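Local coordinates for protein MRG701 (Oryza sativa, PDB 5IN1) that probably helps MRG-family transcriptional regulators recognise chromatin, through a chromodomain whose plant form dimerises by a distinctive interface, at residues N61-K64 against Q65-L68. Residues are numbered along the deposited sequence; the frame is centred on the assembly and turned at random.
Sequences NIRK and QQEL
The side chain of K64 sets out with CG opposite the backbone N (chi1 179°) and then bends at chi2 (68°), a turn that carries it obliquely across that of E67, which runs extended from the following part of the helix. CD and NZ of K64 each lie 4.0 Å from OE1 of E67, a long salt bridge to which CD adds only a slight contact. With E67 exposed, the pair probably gives a weak electrostatic attraction, and the long, flexible lysine suits such a loose link. One residue back, R63 lies alongside Q66, its CD 3.7 Å from Q66 OE1, which sits oblique to the guanidinium; that group and the amide are turned 35° apart. Two long polar chains suit this solvent-facing side. The backbone beneath is regular alpha-helix, with four successive i to i+4 bonds, from Q65 N to N61 O (3.0 Å) through L68 N to K64 O (3.0 Å). This is the C-terminal helix 59-70 of the chromodomain, laid against its antiparallel beta-sheet. Amides suit N61 and Q65 because each NH2 meets a backbone carbonyl, ND2 of N61 that of K56 and NE2 of Q65 that of L17. Apolar I62, beside Q65, touches L10 as Q65 does; branched L68 packs on Y12, L16 and L17, where K64 also touches L17, and brings CG 3.4 Å from K64 O.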
ATOM      1  N   ASN A  61      -6.483  15.666 -16.389  1.00  7.95           N
ATOM      2  CA  ASN A  61      -6.166  14.426 -17.080  1.00  8.21           C
ATOM      3  C   ASN A  61      -7.221  14.086 -18.122  1.00  6.94           C
ATOM      4  O   ASN A  61      -6.905  13.485 -19.145  1.00  6.93           O
ATOM      5  CB  ASN A  61      -6.004  13.288 -16.077  1.00  6.40           C
ATOM      6  CG  ASN A  61      -4.761  13.443 -15.233  1.00  7.21           C
ATOM      7  OD1 ASN A  61      -3.769  14.032 -15.680  1.00  9.14           O
ATOM      8  ND2 ASN A  61      -4.802  12.917 -14.015  1.00  6.92           N
ATOM      9  N   ILE A  62      -8.463  14.494 -17.886  1.00  7.01           N
ATOM     10  CA  ILE A  62      -9.497  14.318 -18.885  1.00  7.82           C
ATOM     11  C   ILE A  62      -9.185  15.213 -20.089  1.00  9.52           C
ATOM     12  O   ILE A  62      -9.395  14.819 -21.246  1.00  9.08           O
ATOM     13  CB  ILE A  62     -10.898  14.617 -18.306  1.00  7.33           C
ATOM     14  CG1 ILE A  62     -11.260  13.544 -17.279  1.00 10.14           C
ATOM     15  CG2 ILE A  62     -11.911  14.666 -19.417  1.00 12.37           C
ATOM     16  CD1 ILE A  62     -12.502  13.844 -16.477  1.00 13.93           C
ATOM     17  N   ARG A  63      -8.651  16.403 -19.825  1.00  8.94           N
ATOM     18  CA  ARG A  63      -8.214  17.281 -20.913  1.00 11.46           C
ATOM     19  C   ARG A  63      -7.073  16.630 -21.717  1.00  8.86           C
ATOM     20  O   ARG A  63      -6.997  16.808 -22.932  1.00  9.93           O
ATOM     21  CB  ARG A  63      -7.756  18.644 -20.372  1.00 14.86           C
ATOM     22  CG  ARG A  63      -8.849  19.537 -19.812  1.00 19.86           C
ATOM     23  CD  ARG A  63      -9.875  19.908 -20.848  1.00 19.29           C
ATOM     24  NE  ARG A  63     -10.892  20.768 -20.246  1.00 24.86           N
ATOM     25  CZ  ARG A  63     -11.124  22.031 -20.598  1.00 26.15           C
ATOM     26  NH1 ARG A  63     -10.440  22.593 -21.588  1.00 24.99           N
ATOM     27  NH2 ARG A  63     -12.064  22.724 -19.968  1.00 29.27           N
ATOM     28  N   LYS A  64      -6.196  15.885 -21.043  1.00  8.48           N
ATOM     29  CA  LYS A  64      -5.154  15.124 -21.739  1.00  8.40           C
ATOM     30  C   LYS A  64      -5.750  14.057 -22.659  1.00  7.88           C
ATOM     31  O   LYS A  64      -5.322  13.900 -23.807  1.00  7.73           O
ATOM     32  CB  LYS A  64      -4.213  14.475 -20.732  1.00  9.02           C
ATOM     33  CG  LYS A  64      -3.094  13.646 -21.333  1.00 13.13           C
ATOM     34  CD  LYS A  64      -2.102  14.519 -22.077  1.00 12.43           C
ATOM     35  CE  LYS A  64      -0.895  13.720 -22.566  1.00 17.84           C
ATOM     36  NZ  LYS A  64      -0.016  14.599 -23.400  1.00 21.84           N
ATOM     37  N   GLN A  65      -6.764  13.349 -22.161  1.00  5.73           N
ATOM     38  CA  GLN A  65      -7.483  12.390 -22.997  1.00  6.40           C
ATOM     39  C   GLN A  65      -8.005  13.065 -24.269  1.00  7.18           C
ATOM     40  O   GLN A  65      -7.816  12.558 -25.365  1.00  6.68           O
ATOM     41  CB  GLN A  65      -8.627  11.761 -22.219  1.00  5.51           C
ATOM     42  CG  GLN A  65      -9.519  10.860 -23.065  1.00  5.72           C
ATOM     43  CD  GLN A  65     -10.747  10.440 -22.287  1.00  5.53           C
ATOM     44  OE1 GLN A  65     -11.515  11.294 -21.822  1.00  6.59           O
ATOM     45  NE2 GLN A  65     -10.943   9.126 -22.125  1.00  4.99           N
ATOM     46  N   GLN A  66      -8.650  14.225 -24.105  1.00  7.08           N
ATOM     47  CA  GLN A  66      -9.149  15.018 -25.232  1.00  7.16           C
ATOM     48  C   GLN A  66      -8.036  15.405 -26.215  1.00  7.72           C
ATOM     49  O   GLN A  66      -8.210  15.270 -27.427  1.00  7.48           O
ATOM     50  CB  GLN A  66      -9.870  16.274 -24.709  1.00  7.44           C
ATOM     51  CG  GLN A  66     -10.106  17.395 -25.735  1.00 13.19           C
ATOM     52  CD  GLN A  66     -10.967  18.526 -25.182  1.00 12.38           C
ATOM     53  OE1 GLN A  66     -11.214  18.605 -23.989  1.00 13.20           O
ATOM     54  NE2 GLN A  66     -11.430  19.408 -26.065  1.00 13.05           N
ATOM     55  N   GLU A  67      -6.924  15.916 -25.698  1.00  8.20           N
ATOM     56  CA  GLU A  67      -5.818  16.311 -26.560  1.00  8.67           C
ATOM     57  C   GLU A  67      -5.330  15.137 -27.390  1.00  7.90           C
ATOM     58  O   GLU A  67      -5.027  15.291 -28.569  1.00 10.40           O
ATOM     59  CB  GLU A  67      -4.657  16.875 -25.735  1.00 10.70           C
ATOM     60  CG  GLU A  67      -3.470  17.383 -26.568  1.00 15.67           C
ATOM     61  CD  GLU A  67      -2.245  17.728 -25.714  1.00 22.82           C
ATOM     62  OE1 GLU A  67      -2.323  17.666 -24.468  1.00 26.50           O
ATOM     63  OE2 GLU A  67      -1.192  18.070 -26.291  1.00 34.06           O
ATOM     64  N   LEU A  68      -5.216  13.967 -26.768  1.00  7.71           N
ATOM     65  CA  LEU A  68      -4.766  12.797 -27.510  1.00  7.97           C
ATOM     66  C   LEU A  68      -5.756  12.396 -28.592  1.00  8.58           C
ATOM     67  O   LEU A  68      -5.360  11.992 -29.684  1.00  9.88           O
ATOM     68  CB  LEU A  68      -4.517  11.614 -26.573  1.00  8.59           C
ATOM     69  CG  LEU A  68      -3.325  11.817 -25.643  1.00  7.94           C
ATOM     70  CD1 LEU A  68      -3.293  10.784 -24.506  1.00  9.03           C
ATOM     71  CD2 LEU A  68      -2.025  11.797 -26.455  1.00 10.74           C
TER